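Local coordinates for protein PlaB phospholipase (Legionella pneumophila, PDB 6ZTI) that probably hydrolyses phospholipids as a virulence-linked alpha/beta hydrolase and binds NAD(H), which mediates tetramerization and controls its activity, at residues V67-A79 with G103-K115. Numbering follows the deposited sequence.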
loop_
_atom_site.group_PDB
_atom_site.type_symbol
_atom_site.label_atom_id
_atom_site.label_comp_id
_atom_site.label_asym_id
_atom_site.label_seq_id
_atom_site.Cartn_x
_atom_site.Cartn_y
_atom_site.Cartn_z
ATOM N N VAL B 67 13.670 9.104 16.112
ATOM C CA VAL B 67 14.095 8.686 17.445
ATOM C C VAL B 67 13.212 7.542 17.919
ATOM O O VAL B 67 11.982 7.597 17.794
ATOM C CB VAL B 67 14.053 9.875 18.421
ATOM C CG1 VAL B 67 14.369 9.428 19.842
ATOM C CG2 VAL B 67 15.023 10.959 17.953
ATOM N N THR B 68 13.842 6.497 18.449
ATOM C CA THR B 68 13.153 5.315 18.940
ATOM C C THR B 68 13.212 5.248 20.466
ATOM O O THR B 68 14.010 5.930 21.121
ATOM C CB THR B 68 13.766 4.038 18.346
ATOM O OG1 THR B 68 15.055 3.812 18.932
ATOM C CG2 THR B 68 13.909 4.143 16.817
ATOM N N VAL B 69 12.351 4.394 21.032
ATOM C CA VAL B 69 12.376 4.154 22.473
ATOM C C VAL B 69 13.735 3.599 22.883
ATOM O O VAL B 69 14.286 3.967 23.927
ATOM C CB VAL B 69 11.215 3.221 22.874
ATOM C CG1 VAL B 69 11.305 2.802 24.336
ATOM C CG2 VAL B 69 9.891 3.909 22.624
ATOM N N ASP B 70 14.306 2.726 22.054
ATOM C CA ASP B 70 15.669 2.256 22.276
ATOM C C ASP B 70 16.659 3.417 22.352
ATOM O O ASP B 70 17.502 3.467 23.257
ATOM C CB ASP B 70 16.059 1.306 21.150
ATOM C CG ASP B 70 17.504 0.858 21.242
ATOM O OD1 ASP B 70 17.832 0.129 22.204
ATOM O OD2 ASP B 70 18.297 1.223 20.346
ATOM N N ASP B 71 16.597 4.336 21.379
ATOM C CA ASP B 71 17.434 5.534 21.377
ATOM C C ASP B 71 17.295 6.324 22.675
ATOM O O ASP B 71 18.292 6.770 23.258
ATOM C CB ASP B 71 17.058 6.458 20.211
ATOM C CG ASP B 71 17.339 5.871 18.828
ATOM O OD1 ASP B 71 18.062 4.854 18.681
ATOM O OD2 ASP B 71 16.810 6.476 17.864
ATOM N N ILE B 72 16.053 6.542 23.122
ATOM C CA ILE B 72 15.830 7.405 24.273
ATOM C C ILE B 72 16.352 6.747 25.542
ATOM O O ILE B 72 16.895 7.420 26.420
ATOM C CB ILE B 72 14.336 7.754 24.398
ATOM C CG1 ILE B 72 13.881 8.587 23.195
ATOM C CG2 ILE B 72 14.061 8.509 25.687
ATOM C CD1 ILE B 72 12.373 8.618 23.017
ATOM N N ALA B 73 16.160 5.435 25.680
ATOM C CA ALA B 73 16.679 4.738 26.856
ATOM C C ALA B 73 18.204 4.753 26.867
ATOM O O ALA B 73 18.824 4.955 27.917
ATOM C CB ALA B 73 16.143 3.308 26.890
ATOM N N ARG B 74 18.828 4.578 25.698
ATOM C CA ARG B 74 20.277 4.725 25.608
ATOM C C ARG B 74 20.717 6.134 25.996
ATOM O O ARG B 74 21.757 6.315 26.639
ATOM C CB ARG B 74 20.746 4.418 24.186
ATOM C CG ARG B 74 21.115 2.979 23.891
ATOM C CD ARG B 74 21.575 2.846 22.423
ATOM N NE ARG B 74 22.934 3.348 22.191
ATOM C CZ ARG B 74 23.436 3.659 20.998
ATOM N NH1 ARG B 74 22.688 3.549 19.905
ATOM N NH2 ARG B 74 24.688 4.092 20.893
ATOM N N ALA B 75 19.957 7.147 25.572
ATOM C CA ALA B 75 20.329 8.526 25.855
ATOM C C ALA B 75 20.074 8.895 27.315
ATOM O O ALA B 75 20.789 9.735 27.867
ATOM C CB ALA B 75 19.585 9.469 24.910
ATOM N N PHE B 76 19.081 8.275 27.960
ATOM C CA PHE B 76 18.914 8.432 29.405
ATOM C C PHE B 76 20.175 7.993 30.142
ATOM O O PHE B 76 20.697 8.719 31.001
ATOM C CB PHE B 76 17.688 7.647 29.878
ATOM C CG PHE B 76 17.431 7.754 31.353
ATOM C CD1 PHE B 76 17.010 8.942 31.909
ATOM C CD2 PHE B 76 17.622 6.676 32.177
ATOM C CE1 PHE B 76 16.778 9.052 33.260
ATOM C CE2 PHE B 76 17.395 6.782 33.531
ATOM C CZ PHE B 76 16.979 7.975 34.071
ATOM N N ASP B 77 20.709 6.819 29.789
ATOM C CA ASP B 77 21.931 6.350 30.439
ATOM C C ASP B 77 23.053 7.366 30.309
ATOM O O ASP B 77 23.791 7.614 31.271
ATOM C CB ASP B 77 22.373 5.011 29.848
ATOM C CG ASP B 77 23.398 4.307 30.715
ATOM O OD1 ASP B 77 22.999 3.820 31.786
ATOM O OD2 ASP B 77 24.596 4.243 30.340
ATOM N N GLN B 78 23.208 7.959 29.121
ATOM C CA GLN B 78 24.267 8.941 28.921
ATOM C C GLN B 78 23.997 10.207 29.721
ATOM O O GLN B 78 24.931 10.826 30.253
ATOM C CB GLN B 78 24.397 9.274 27.433
ATOM C CG GLN B 78 25.541 10.207 27.094
ATOM C CD GLN B 78 26.874 9.525 27.212
ATOM O OE1 GLN B 78 27.046 8.392 26.762
ATOM N NE2 GLN B 78 27.831 10.206 27.825
ATOM N N ALA B 79 22.730 10.616 29.793
ATOM C CA ALA B 79 22.377 11.815 30.542
ATOM C C ALA B 79 22.684 11.642 32.021
ATOM O O ALA B 79 23.179 12.569 32.672
ATOM C CB ALA B 79 20.900 12.143 30.340
ATOM N N GLY B 103 7.504 5.978 31.750
ATOM C CA GLY B 103 7.520 4.704 32.434
ATOM C C GLY B 103 8.151 3.630 31.571
ATOM O O GLY B 103 9.209 3.087 31.893
ATOM N N PRO B 104 7.504 3.307 30.451
ATOM C CA PRO B 104 8.099 2.371 29.490
ATOM C C PRO B 104 9.550 2.656 29.161
ATOM O O PRO B 104 10.320 1.717 28.924
ATOM C CB PRO B 104 7.205 2.548 28.257
ATOM C CG PRO B 104 5.878 2.880 28.806
ATOM C CD PRO B 104 6.139 3.700 30.062
ATOM N N ILE B 105 9.947 3.924 29.142
ATOM C CA ILE B 105 11.303 4.282 28.721
ATOM C C ILE B 105 12.311 3.887 29.791
ATOM O O ILE B 105 13.343 3.267 29.501
ATOM C CB ILE B 105 11.374 5.786 28.394
ATOM C CG1 ILE B 105 10.819 6.040 26.997
ATOM C CG2 ILE B 105 12.804 6.316 28.481
ATOM C CD1 ILE B 105 10.381 7.481 26.739
ATOM N N VAL B 106 12.019 4.221 31.050
ATOM C CA VAL B 106 12.900 3.817 32.138
ATOM C C VAL B 106 12.936 2.299 32.272
ATOM O O VAL B 106 13.975 1.731 32.631
ATOM C CB VAL B 106 12.470 4.501 33.446
ATOM C CG1 VAL B 106 13.256 3.953 34.635
ATOM C CG2 VAL B 106 12.678 6.009 33.325
ATOM N N ARG B 107 11.825 1.615 31.972
ATOM C CA ARG B 107 11.826 0.157 32.031
ATOM C C ARG B 107 12.678 -0.451 30.921
ATOM O O ARG B 107 13.281 -1.507 31.117
ATOM C CB ARG B 107 10.405 -0.386 31.951
ATOM C CG ARG B 107 9.531 -0.070 33.185
ATOM C CD ARG B 107 8.384 -1.021 33.284
ATOM N NE ARG B 107 7.469 -0.936 32.150
ATOM C CZ ARG B 107 7.215 -1.914 31.284
ATOM N NH1 ARG B 107 7.813 -3.103 31.366
ATOM N NH2 ARG B 107 6.341 -1.690 30.312
ATOM N N LYS B 108 12.694 0.169 29.740
ATOM C CA LYS B 108 13.588 -0.264 28.674
ATOM C C LYS B 108 15.046 -0.007 29.042
ATOM O O LYS B 108 15.924 -0.833 28.757
ATOM C CB LYS B 108 13.216 0.467 27.383
ATOM C CG LYS B 108 14.099 0.153 26.201
ATOM C CD LYS B 108 14.008 -1.288 25.744
ATOM C CE LYS B 108 14.865 -1.513 24.489
ATOM N NZ LYS B 108 14.950 -2.925 24.107
ATOM N N TRP B 109 15.325 1.139 29.666
ATOM C CA TRP B 109 16.672 1.418 30.147
ATOM C C TRP B 109 17.132 0.370 31.154
ATOM O O TRP B 109 18.241 -0.170 31.041
ATOM C CB TRP B 109 16.717 2.815 30.763
ATOM C CG TRP B 109 17.971 3.060 31.546
ATOM C CD1 TRP B 109 19.207 3.349 31.050
ATOM C CD2 TRP B 109 18.109 3.021 32.970
ATOM N NE1 TRP B 109 20.109 3.489 32.079
ATOM C CE2 TRP B 109 19.461 3.293 33.268
ATOM C CE3 TRP B 109 17.227 2.775 34.019
ATOM C CZ2 TRP B 109 19.944 3.329 34.570
ATOM C CZ3 TRP B 109 17.707 2.819 35.314
ATOM C CH2 TRP B 109 19.050 3.094 35.579
ATOM N N MET B 110 16.290 0.068 32.152
ATOM C CA MET B 110 16.596 -1.017 33.078
ATOM C C MET B 110 16.886 -2.312 32.322
ATOM O O MET B 110 17.822 -3.040 32.657
ATOM C CB MET B 110 15.430 -1.231 34.052
ATOM C CG MET B 110 15.224 -0.102 35.044
ATOM S SD MET B 110 13.679 -0.202 35.976
ATOM C CE MET B 110 13.975 -1.742 36.857
ATOM N N ASP B 111 16.109 -2.595 31.277
ATOM C CA ASP B 111 16.272 -3.855 30.559
ATOM C C ASP B 111 17.565 -3.846 29.753
ATOM O O ASP B 111 18.264 -4.861 29.683
ATOM C CB ASP B 111 15.050 -4.094 29.663
ATOM C CG ASP B 111 14.892 -5.548 29.236
ATOM O OD1 ASP B 111 14.634 -6.406 30.099
ATOM O OD2 ASP B 111 14.991 -5.826 28.022
ATOM N N LEU B 112 17.916 -2.704 29.163
ATOM C CA LEU B 112 19.110 -2.651 28.323
ATOM C C LEU B 112 20.385 -2.777 29.151
ATOM O O LEU B 112 21.361 -3.386 28.703
ATOM C CB LEU B 112 19.134 -1.349 27.519
ATOM C CG LEU B 112 18.234 -1.264 26.283
ATOM C CD1 LEU B 112 18.206 0.157 25.782
ATOM C CD2 LEU B 112 18.698 -2.209 25.162
ATOM N N TYR B 113 20.400 -2.210 30.360
ATOM C CA TYR B 113 21.632 -2.069 31.134
ATOM C C TYR B 113 21.696 -2.922 32.393
ATOM O O TYR B 113 22.797 -3.130 32.902
ATOM C CB TYR B 113 21.845 -0.595 31.527
ATOM C CG TYR B 113 22.119 0.287 30.335
ATOM C CD1 TYR B 113 23.403 0.402 29.818
ATOM C CD2 TYR B 113 21.093 0.983 29.710
ATOM C CE1 TYR B 113 23.661 1.200 28.709
ATOM C CE2 TYR B 113 21.337 1.777 28.606
ATOM C CZ TYR B 113 22.626 1.883 28.110
ATOM O OH TYR B 113 22.867 2.666 27.001
ATOM N N PHE B 114 20.570 -3.451 32.900
ATOM C CA PHE B 114 20.630 -4.102 34.206
ATOM C C PHE B 114 19.756 -5.343 34.331
ATOM O O PHE B 114 19.559 -5.832 35.453
ATOM C CB PHE B 114 20.256 -3.099 35.295
ATOM C CG PHE B 114 21.272 -2.006 35.466
ATOM C CD1 PHE B 114 22.438 -2.249 36.147
ATOM C CD2 PHE B 114 21.072 -0.752 34.921
ATOM C CE1 PHE B 114 23.389 -1.258 36.294
ATOM C CE2 PHE B 114 22.013 0.230 35.059
ATOM C CZ PHE B 114 23.176 -0.023 35.751
ATOM N N LYS B 115 19.290 -5.907 33.214
ATOM C CA LYS B 115 18.261 -6.938 33.266
ATOM C C LYS B 115 18.633 -8.051 34.235
ATOM O O LYS B 115 17.906 -8.339 35.191
ATOM C CB LYS B 115 18.024 -7.519 31.874
ATOM C CG LYS B 115 17.023 -8.673 31.884
ATOM C CD LYS B 115 16.603 -9.095 30.477
ATOM C CE LYS B 115 15.894 -10.458 30.478
ATOM N NZ LYS B 115 14.716 -10.487 31.371
HETATM O O HOH W 1 16.596 -2.500 21.858
HETATM O O HOH W 2 25.806 3.290 27.319
#
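D77 OD1 takes the indole N-H of W109, with NE1 2.9 Å away and an N-H...O angle of 171°. The proton arrives at the anti lone pair of the oxygen, and D77 OD1 lies close to the indole plane. This bond joins two helices of the alpha/beta-hydrolase domain, 69-89 and 102-114, whose contacting segments cross at -73° with axes 8.4 Å apart. The carboxylate of D77 also stacks almost flat on Y113, its CG 3.6 Å above the ring centre, while its CB makes a CH-pi contact with the same face. Its other oxygen, OD2, is salt-bridged to R81, so the group is held from several directions and its negative charge is probably stabilised.

W109 CG stands anti to the backbone N (chi1 167°), which carries the indole between D77 at its edge and F76 over one face. The F76 edge meets that face in a T-shaped pair; F76 itself packs edge-to-face with F468 of the second subunit. At the crossing, A73 CB is a knob in the hole formed by I105, K108, W109 and L112. I72 CG2 reaches I105 CG2 at 3.8 Å. Toward the helix start, D70 OD1 is salt-bridged to R351 of the second subunit and accepts from a water 2.9 Å away, which in turn accepts from K108 NZ at 2.8 Å.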